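Local coordinates for protein RV1873 (Mycobacterium tuberculosis, PDB 2JEK) that is of unknown function but belongs to the DUF1810 family and folds as a single all-helical chain wound into a right-handed superhelix, at residues G31-H36 and E95-P100; F42-G47 and D102-S107; L84-Q89 and A127-G132. All blocks are in the same frame, centred on the assembly; numbering follows the deposited sequence.

How the interactions relate
Three contacts tie together distant parts of one all-helical chain. Interaction 2 lies near the middle, its centre about 6 Å from that of the chain; interactions 1 and 3 lie about 13 Å out. Their centres are 14 to 16 Å apart. Interactions 1 and 2 each pin an early loop to a later part of the chain, at helix 93-96 and helix 101-115; interaction 3 joins helix 74-87 to helix 120-129. These four helices follow one another, so the contacts interleave. F97 of interaction 1 packs on L105 and F42 of interaction 2 and V85 of interaction 3, while Y130 OH of interaction 3 makes a probable hydrogen bond to D102 O of interaction 2. Shared packing thus links buried interaction 2 to interaction 3 at the surface.

Interaction 1 (G31-H36 and E95-P100); sequences GRKRGH and EIFGPP
I96 and K33 hold this contact together with a single direct hydrogen bond of 2.9 Å from K33 N to I96 O; the donor lies in the plane of the I96 carbonyl, at a C=O...N angle of 158°. On the tight side, I96 packs its CG1 3.5 Å from G31 O, with CG2 close to the same carbonyl. G31 ends helix 21-29 in a Schellman motif; at its positive phi a side chain would press on the carbonyl O of the residue before, which calls for glycine. F97 is buried too; the lysine chain crosses it at about a right angle, K33 CD standing 3.8 Å from F97 CD1. K33 CG sits anti to the backbone N (chi1 168°), which carries the methylenes past the ring before a bend at chi4 brings NZ to G35 O at 2.9 Å and into a salt bridge with D101.

The other side is looser. A water lies within hydrogen-bonding distance of K33 O and I96 O, with more acceptors around it than protons to give, and R32 merely passes E95 O. The join ties the loop following helix 21-29 to the weakly bonded helix 93-96 and the turn that follows, with M38 of helix 38-41 touching both K33 and F97.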
loop_
_atom_site.group_PDB
_atom_site.type_symbol
_atom_site.label_atom_id
_atom_site.label_comp_id
_atom_site.label_asym_id
_atom_site.label_seq_id
_atom_site.Cartn_x
_atom_site.Cartn_y
_atom_site.Cartn_z
ATOM N N GLY A 31 6.983 7.454 12.580
ATOM C CA GLY A 31 7.575 6.128 12.444
ATOM C C GLY A 31 6.869 4.954 13.117
ATOM O O GLY A 31 7.484 3.913 13.371
ATOM N N ARG A 32 5.576 5.093 13.405
ATOM C CA ARG A 32 4.833 3.960 13.953
ATOM C C ARG A 32 3.338 4.057 13.689
ATOM O O ARG A 32 2.685 5.017 14.114
ATOM C CB ARG A 32 5.098 3.801 15.449
ATOM C CG ARG A 32 4.400 2.619 16.083
ATOM C CD ARG A 32 5.084 2.299 17.378
ATOM N NE ARG A 32 4.174 2.381 18.512
ATOM C CZ ARG A 32 4.484 2.963 19.667
ATOM N NH1 ARG A 32 5.675 3.533 19.831
ATOM N NH2 ARG A 32 3.597 2.990 20.652
ATOM N N LYS A 33 2.824 3.045 13.002
ATOM C CA LYS A 33 1.395 2.917 12.749
ATOM C C LYS A 33 0.638 2.562 14.030
ATOM O O LYS A 33 1.028 1.646 14.777
ATOM C CB LYS A 33 1.123 1.864 11.670
ATOM C CG LYS A 33 -0.358 1.464 11.551
ATOM C CD LYS A 33 -0.611 0.575 10.334
ATOM C CE LYS A 33 -2.093 0.307 10.129
ATOM N NZ LYS A 33 -2.634 -0.686 11.106
ATOM N N ARG A 34 -0.452 3.289 14.263
ATOM C CA ARG A 34 -1.307 3.065 15.435
ATOM C C ARG A 34 -2.770 2.797 15.075
ATOM O O ARG A 34 -3.458 2.060 15.778
ATOM C CB ARG A 34 -1.242 4.271 16.374
ATOM C CG ARG A 34 0.150 4.664 16.831
ATOM C CD ARG A 34 0.085 5.880 17.739
ATOM N NE ARG A 34 1.409 6.400 18.072
ATOM C CZ ARG A 34 2.007 6.267 19.254
ATOM N NH1 ARG A 34 1.410 5.624 20.252
ATOM N NH2 ARG A 34 3.210 6.793 19.440
ATOM N N GLY A 35 -3.251 3.418 14.002
ATOM C CA GLY A 35 -4.669 3.378 13.655
ATOM C C GLY A 35 -5.084 2.197 12.791
ATOM O O GLY A 35 -4.241 1.414 12.335
ATOM N N HIS A 36 -6.394 2.093 12.562
ATOM C CA HIS A 36 -6.997 0.990 11.827
ATOM C C HIS A 36 -7.280 1.419 10.403
ATOM O O HIS A 36 -8.413 1.793 10.066
ATOM C CB HIS A 36 -8.312 0.571 12.492
ATOM C CG HIS A 36 -8.172 0.215 13.937
ATOM N ND1 HIS A 36 -7.251 -0.703 14.394
ATOM C CD2 HIS A 36 -8.844 0.651 15.028
ATOM C CE1 HIS A 36 -7.360 -0.815 15.707
ATOM N NE2 HIS A 36 -8.322 -0.007 16.115
ATOM N N GLU A 95 8.788 -2.952 13.391
ATOM C CA GLU A 95 8.701 -1.939 14.434
ATOM C C GLU A 95 7.797 -0.776 14.025
ATOM O O GLU A 95 7.224 -0.101 14.879
ATOM C CB GLU A 95 10.100 -1.447 14.818
ATOM C CG GLU A 95 10.892 -2.511 15.582
ATOM C CD GLU A 95 12.329 -2.122 15.873
ATOM O OE1 GLU A 95 13.070 -1.761 14.937
ATOM O OE2 GLU A 95 12.733 -2.232 17.046
ATOM N N ILE A 96 7.662 -0.553 12.717
ATOM C CA ILE A 96 6.811 0.523 12.206
ATOM C C ILE A 96 5.387 0.001 11.987
ATOM O O ILE A 96 4.406 0.664 12.361
ATOM C CB ILE A 96 7.366 1.106 10.870
ATOM C CG1 ILE A 96 8.816 1.589 11.048
ATOM C CG2 ILE A 96 6.468 2.252 10.372
ATOM C CD1 ILE A 96 9.548 1.869 9.735
ATOM N N PHE A 97 5.303 -1.184 11.378
ATOM C CA PHE A 97 4.039 -1.856 11.067
ATOM C C PHE A 97 4.038 -3.212 11.759
ATOM O O PHE A 97 4.697 -4.143 11.295
ATOM C CB PHE A 97 3.902 -2.097 9.557
ATOM C CG PHE A 97 3.775 -0.849 8.749
ATOM C CD1 PHE A 97 2.528 -0.305 8.460
ATOM C CD2 PHE A 97 4.911 -0.223 8.268
ATOM C CE1 PHE A 97 2.424 0.858 7.714
ATOM C CE2 PHE A 97 4.811 0.922 7.517
ATOM C CZ PHE A 97 3.576 1.468 7.239
ATOM N N GLY A 98 3.296 -3.334 12.852
ATOM C CA GLY A 98 3.240 -4.623 13.545
ATOM C C GLY A 98 2.618 -5.680 12.644
ATOM O O GLY A 98 1.718 -5.358 11.861
ATOM N N PRO A 99 3.091 -6.944 12.717
ATOM C CA PRO A 99 2.389 -7.987 11.960
ATOM C C PRO A 99 0.890 -7.953 12.277
ATOM O O PRO A 99 0.519 -7.666 13.423
ATOM C CB PRO A 99 3.026 -9.284 12.472
ATOM C CG PRO A 99 4.394 -8.868 12.883
ATOM C CD PRO A 99 4.243 -7.489 13.461
ATOM N N PRO A 100 0.023 -8.226 11.282
ATOM C CA PRO A 100 0.333 -8.679 9.928
ATOM C C PRO A 100 0.500 -7.538 8.925
ATOM O O PRO A 100 0.556 -7.786 7.716
ATOM C CB PRO A 100 -0.907 -9.507 9.581
ATOM C CG PRO A 100 -2.024 -8.733 10.222
ATOM C CD PRO A 100 -1.437 -8.104 11.479
HETATM O O HOH W 1 3.029 -0.416 14.902
#

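Interaction 2 (F42-G47 and D102-S107); sequences FPQLRG and DLKLCS
F42 and L105 supply the apolar part of the contact. The leucine methyl CD1 lies over one face of the phenyl ring, 3.6 Å from the F42 centroid and 15° off the ring normal, a CH-pi contact. L105 CG is anti to its own backbone N (chi1 -178°), a setting that brings the branch toward the ring, and the two side chains run side by side in the same direction. Helix 74-87 contributes L78, C81, T82 and V85 around the same phenyl group.

Van der Waals contact carries the next part. The amide nitrogen of Q44 rests against helix 101-115, with NE2 3.4 Å from K104 CA and 3.7 Å from S107 CB. Q44 places CG between its backbone N and carbonyl carbon (chi1 67°), then runs extended to reach the helix.

Polar links between the segments all pass through water. One water accepts from Q44 NE2 at 3.0 Å and also bonds S107 OG; another donates to Q44 OE1 at 2.9 Å and accepts from K104 NZ, which also bonds a glycerol, probably from the crystallisation liquor. A third accepts from L45 N and donates to S107 O at 2.9 Å.

With no direct hydrogen bond between the segments, both ends of the buried Q44 amide are bonded by water, while the aromatic-leucine contact fastens the loop after helix 38-41 to helix 101-115.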
loop_
_atom_site.group_PDB
_atom_site.type_symbol
_atom_site.label_atom_id
_atom_site.label_comp_id
_atom_site.label_asym_id
_atom_site.label_seq_id
_atom_site.Cartn_x
_atom_site.Cartn_y
_atom_site.Cartn_z
ATOM N N PHE A 42 -2.516 1.465 2.170
ATOM C CA PHE A 42 -1.549 0.705 1.392
ATOM C C PHE A 42 -2.300 -0.472 0.786
ATOM O O PHE A 42 -2.219 -1.601 1.283
ATOM C CB PHE A 42 -0.401 0.218 2.291
ATOM C CG PHE A 42 0.559 1.302 2.690
ATOM C CD1 PHE A 42 1.423 1.870 1.753
ATOM C CD2 PHE A 42 0.614 1.740 4.005
ATOM C CE1 PHE A 42 2.331 2.855 2.125
ATOM C CE2 PHE A 42 1.535 2.730 4.382
ATOM C CZ PHE A 42 2.385 3.285 3.447
ATOM N N PRO A 43 -3.054 -0.211 -0.292
ATOM C CA PRO A 43 -3.925 -1.263 -0.793
ATOM C C PRO A 43 -3.179 -2.442 -1.389
ATOM O O PRO A 43 -2.075 -2.291 -1.930
ATOM C CB PRO A 43 -4.749 -0.549 -1.875
ATOM C CG PRO A 43 -4.637 0.925 -1.517
ATOM C CD PRO A 43 -3.218 1.038 -1.056
ATOM N N GLN A 44 -3.796 -3.615 -1.289
ATOM C CA GLN A 44 -3.230 -4.840 -1.836
ATOM C C GLN A 44 -4.276 -5.531 -2.713
ATOM O O GLN A 44 -5.460 -5.190 -2.675
ATOM C CB GLN A 44 -2.788 -5.776 -0.708
ATOM C CG GLN A 44 -3.948 -6.334 0.120
ATOM C CD GLN A 44 -3.499 -7.239 1.234
ATOM O OE1 GLN A 44 -4.219 -8.148 1.640
ATOM N NE2 GLN A 44 -2.307 -6.993 1.744
ATOM N N LEU A 45 -3.839 -6.523 -3.488
ATOM C CA LEU A 45 -4.759 -7.233 -4.365
ATOM C C LEU A 45 -5.865 -7.924 -3.600
ATOM O O LEU A 45 -5.642 -8.529 -2.550
ATOM C CB LEU A 45 -4.047 -8.280 -5.218
ATOM C CG LEU A 45 -3.299 -7.772 -6.448
ATOM C CD1 LEU A 45 -2.627 -8.953 -7.153
ATOM C CD2 LEU A 45 -4.214 -7.041 -7.409
ATOM N N ARG A 46 -7.070 -7.839 -4.149
ATOM C CA ARG A 46 -8.201 -8.574 -3.633
ATOM C C ARG A 46 -7.875 -10.061 -3.767
ATOM O O ARG A 46 -7.238 -10.473 -4.737
ATOM C CB ARG A 46 -9.446 -8.217 -4.445
ATOM C CG ARG A 46 -10.705 -8.953 -4.019
ATOM C CD ARG A 46 -11.926 -8.339 -4.683
ATOM N NE ARG A 46 -12.241 -7.014 -4.144
ATOM C CZ ARG A 46 -12.713 -6.000 -4.867
ATOM N NH1 ARG A 46 -12.902 -6.142 -6.178
ATOM N NH2 ARG A 46 -12.983 -4.839 -4.284
ATOM N N GLY A 47 -8.272 -10.849 -2.777
ATOM C CA GLY A 47 -7.992 -12.278 -2.819
ATOM C C GLY A 47 -6.859 -12.650 -1.888
ATOM O O GLY A 47 -6.702 -13.816 -1.527
ATOM N N ASP A 102 3.018 -5.734 8.265
ATOM C CA ASP A 102 4.284 -5.806 7.529
ATOM C C ASP A 102 4.101 -6.566 6.211
ATOM O O ASP A 102 4.635 -6.161 5.152
ATOM C CB ASP A 102 5.410 -6.400 8.397
ATOM C CG ASP A 102 5.122 -7.819 8.865
ATOM O OD1 ASP A 102 3.955 -8.161 9.133
ATOM O OD2 ASP A 102 6.088 -8.613 8.967
ATOM N N LEU A 103 3.314 -7.638 6.249
ATOM C CA LEU A 103 3.049 -8.410 5.044
ATOM C C LEU A 103 2.123 -7.642 4.111
ATOM O O LEU A 103 2.303 -7.662 2.886
ATOM C CB LEU A 103 2.445 -9.771 5.392
ATOM C CG LEU A 103 3.258 -10.652 6.347
ATOM C CD1 LEU A 103 2.590 -12.013 6.547
ATOM C CD2 LEU A 103 4.698 -10.820 5.864
ATOM N N LYS A 104 1.133 -6.959 4.686
ATOM C CA LYS A 104 0.246 -6.122 3.890
ATOM C C LYS A 104 1.035 -5.066 3.111
ATOM O O LYS A 104 0.773 -4.837 1.924
ATOM C CB LYS A 104 -0.811 -5.462 4.776
ATOM C CG LYS A 104 -1.899 -6.417 5.251
ATOM C CD LYS A 104 -3.037 -5.656 5.935
ATOM C CE LYS A 104 -4.155 -6.582 6.403
ATOM N NZ LYS A 104 -4.846 -7.231 5.262
ATOM N N LEU A 105 2.015 -4.446 3.764
ATOM C CA LEU A 105 2.816 -3.427 3.108
ATOM C C LEU A 105 3.633 -4.038 1.988
ATOM O O LEU A 105 3.700 -3.492 0.882
ATOM C CB LEU A 105 3.733 -2.744 4.105
ATOM C CG LEU A 105 4.602 -1.621 3.529
ATOM C CD1 LEU A 105 3.775 -0.512 2.906
ATOM C CD2 LEU A 105 5.484 -1.049 4.612
ATOM N N CYS A 106 4.252 -5.179 2.254
ATOM C CA CYS A 106 4.986 -5.861 1.197
ATOM C C CYS A 106 4.089 -6.126 -0.017
ATOM O O CYS A 106 4.483 -5.884 -1.163
ATOM C CB CYS A 106 5.585 -7.158 1.733
ATOM S SG CYS A 106 6.615 -7.985 0.531
ATOM N N SER A 107 2.884 -6.637 0.223
ATOM C CA SER A 107 1.945 -6.914 -0.856
ATOM C C SER A 107 1.569 -5.652 -1.622
ATOM O O SER A 107 1.468 -5.671 -2.851
ATOM C CB SER A 107 0.678 -7.570 -0.311
ATOM O OG SER A 107 1.008 -8.792 0.348
HETATM O O HOH W 2 -0.874 -9.486 2.502
HETATM O O HOH W 3 -3.902 -9.616 4.142
HETATM O O HOH W 4 -0.963 -7.010 -3.560
#

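Interaction 3 (L84-Q89 and A127-G132); sequences LVNQVQ and AKYYGG. With SO4 (sulfate ion), chain B.
Carbonyls at and just beyond the C-terminal end of helix 74-87 face the last turn of helix 120-129, the backbones staying apart with N86 and K128 nearest at 7.6 Å between their CA atoms. Side chains of the second helix bridge that distance. K128 runs fully extended, CG anti to the backbone N (chi1 178°), and its ammonium bonds two carbonyls: NZ lies 2.8 Å from N86 O and 2.8 Å from V88 O. Its CG meanwhile sits over the centre of one face of the Y129 ring.

Y129 takes another carbonyl, giving the OH proton to V85 O at 2.7 Å. V85 O also accepts the backbone bond from V88 N, and the two donors come from opposite faces of the carbonyl plane. V85 CG1 touches the ring at CE2, 3.8 Å away, while the N86 amide lies nearly coplanar with the ring, 9° between planes, its OD1 at the ring edge. N86 ND2 is occupied by D121 O of helix 120-129.

A sulfate, probably from the crystallisation liquor, sits beside the lysine: K128 NZ bonds its O2 at 2.9 Å, and Q89 NE2 bonds its O4 at a rather short 2.6 Å. An ammonium and a phenol thus bond carbonyls around a helix C-terminus, where the helix dipole would probably strengthen the attraction to the ammonium, and the same charge probably attracts the sulfate.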
loop_
_atom_site.group_PDB
_atom_site.type_symbol
_atom_site.label_atom_id
_atom_site.label_comp_id
_atom_site.label_asym_id
_atom_site.label_seq_id
_atom_site.Cartn_x
_atom_site.Cartn_y
_atom_site.Cartn_z
ATOM N N LEU A 84 7.268 8.579 3.404
ATOM C CA LEU A 84 7.373 8.713 4.864
ATOM C C LEU A 84 7.980 7.472 5.509
ATOM O O LEU A 84 8.828 7.575 6.402
ATOM C CB LEU A 84 6.009 9.035 5.492
ATOM C CG LEU A 84 5.462 10.426 5.173
ATOM C CD1 LEU A 84 4.018 10.547 5.646
ATOM C CD2 LEU A 84 6.354 11.499 5.803
ATOM N N VAL A 85 7.557 6.295 5.046
ATOM C CA VAL A 85 8.110 5.048 5.563
ATOM C C VAL A 85 9.593 4.945 5.196
ATOM O O VAL A 85 10.419 4.581 6.034
ATOM C CB VAL A 85 7.323 3.807 5.059
ATOM C CG1 VAL A 85 7.987 2.511 5.538
ATOM C CG2 VAL A 85 5.872 3.848 5.553
ATOM N N ASN A 86 9.926 5.284 3.950
ATOM C CA ASN A 86 11.325 5.220 3.495
ATOM C C ASN A 86 12.261 6.120 4.295
ATOM O O ASN A 86 13.437 5.814 4.422
ATOM C CB ASN A 86 11.440 5.526 2.009
ATOM C CG ASN A 86 11.014 4.361 1.145
ATOM O OD1 ASN A 86 11.054 3.214 1.575
ATOM N ND2 ASN A 86 10.644 4.650 -0.089
ATOM N N GLN A 87 11.705 7.186 4.868
ATOM C CA GLN A 87 12.436 8.210 5.627
ATOM C C GLN A 87 12.773 7.802 7.067
ATOM O O GLN A 87 13.690 8.368 7.678
ATOM C CB GLN A 87 11.590 9.488 5.628
ATOM C CG GLN A 87 12.269 10.740 6.114
ATOM C CD GLN A 87 11.366 11.946 5.991
ATOM O OE1 GLN A 87 10.269 11.985 6.556
ATOM N NE2 GLN A 87 11.820 12.938 5.250
ATOM N N VAL A 88 12.034 6.840 7.615
ATOM C CA VAL A 88 12.254 6.380 8.989
ATOM C C VAL A 88 13.639 5.733 9.118
ATOM O O VAL A 88 14.049 4.954 8.257
ATOM C CB VAL A 88 11.153 5.385 9.439
ATOM C CG1 VAL A 88 11.385 4.922 10.874
ATOM C CG2 VAL A 88 9.773 6.022 9.341
ATOM N N GLN A 89 14.366 6.093 10.179
ATOM C CA GLN A 89 15.711 5.565 10.403
ATOM C C GLN A 89 15.784 4.703 11.646
ATOM O O GLN A 89 15.156 5.013 12.661
ATOM C CB GLN A 89 16.726 6.703 10.558
ATOM C CG GLN A 89 16.837 7.601 9.361
ATOM C CD GLN A 89 17.352 6.886 8.125
ATOM O OE1 GLN A 89 18.260 6.051 8.200
ATOM N NE2 GLN A 89 16.771 7.213 6.974
ATOM N N ALA A 127 13.520 -2.712 -1.096
ATOM C CA ALA A 127 14.972 -2.877 -0.977
ATOM C C ALA A 127 15.434 -2.603 0.452
ATOM O O ALA A 127 16.266 -3.333 0.999
ATOM C CB ALA A 127 15.690 -1.955 -1.962
ATOM N N LYS A 128 14.893 -1.555 1.063
ATOM C CA LYS A 128 15.348 -1.130 2.384
ATOM C C LYS A 128 14.870 -2.068 3.484
ATOM O O LYS A 128 15.614 -2.385 4.429
ATOM C CB LYS A 128 14.874 0.300 2.686
ATOM C CG LYS A 128 15.277 0.781 4.079
ATOM C CD LYS A 128 15.074 2.267 4.236
ATOM C CE LYS A 128 15.307 2.711 5.675
ATOM N NZ LYS A 128 15.235 4.189 5.819
ATOM N N TYR A 129 13.623 -2.507 3.363
ATOM C CA TYR A 129 12.946 -3.169 4.476
ATOM C C TYR A 129 12.660 -4.657 4.301
ATOM O O TYR A 129 12.379 -5.340 5.298
ATOM C CB TYR A 129 11.626 -2.465 4.754
ATOM C CG TYR A 129 11.775 -1.109 5.355
ATOM C CD1 TYR A 129 12.164 -0.960 6.691
ATOM C CD2 TYR A 129 11.477 0.036 4.613
ATOM C CE1 TYR A 129 12.281 0.287 7.261
ATOM C CE2 TYR A 129 11.589 1.302 5.177
ATOM C CZ TYR A 129 11.994 1.424 6.505
ATOM O OH TYR A 129 12.087 2.667 7.060
ATOM N N TYR A 130 12.718 -5.151 3.064
ATOM C CA TYR A 130 12.347 -6.542 2.766
ATOM C C TYR A 130 13.444 -7.268 1.991
ATOM O O TYR A 130 13.171 -8.237 1.291
ATOM C CB TYR A 130 11.030 -6.616 1.979
ATOM C CG TYR A 130 9.836 -6.084 2.751
ATOM C CD1 TYR A 130 9.086 -6.923 3.571
ATOM C CD2 TYR A 130 9.492 -4.738 2.688
ATOM C CE1 TYR A 130 7.996 -6.422 4.302
ATOM C CE2 TYR A 130 8.423 -4.224 3.408
ATOM C CZ TYR A 130 7.669 -5.070 4.207
ATOM O OH TYR A 130 6.618 -4.519 4.898
ATOM N N GLY A 131 14.668 -6.752 2.083
ATOM C CA GLY A 131 15.817 -7.363 1.388
ATOM C C GLY A 131 15.664 -7.451 -0.125
ATOM O O GLY A 131 16.234 -8.334 -0.765
ATOM N N GLY A 132 14.883 -6.533 -0.704
ATOM C CA GLY A 132 14.621 -6.528 -2.136
ATOM C C GLY A 132 13.603 -7.556 -2.588
ATOM O O GLY A 132 13.372 -7.717 -3.797
HETATM S S SO4 B . 17.924 5.749 4.023
HETATM O O1 SO4 B . 19.173 6.499 4.146
HETATM O O2 SO4 B . 17.936 4.607 4.933
HETATM O O3 SO4 B . 17.732 5.312 2.645
HETATM O O4 SO4 B . 16.830 6.638 4.422
#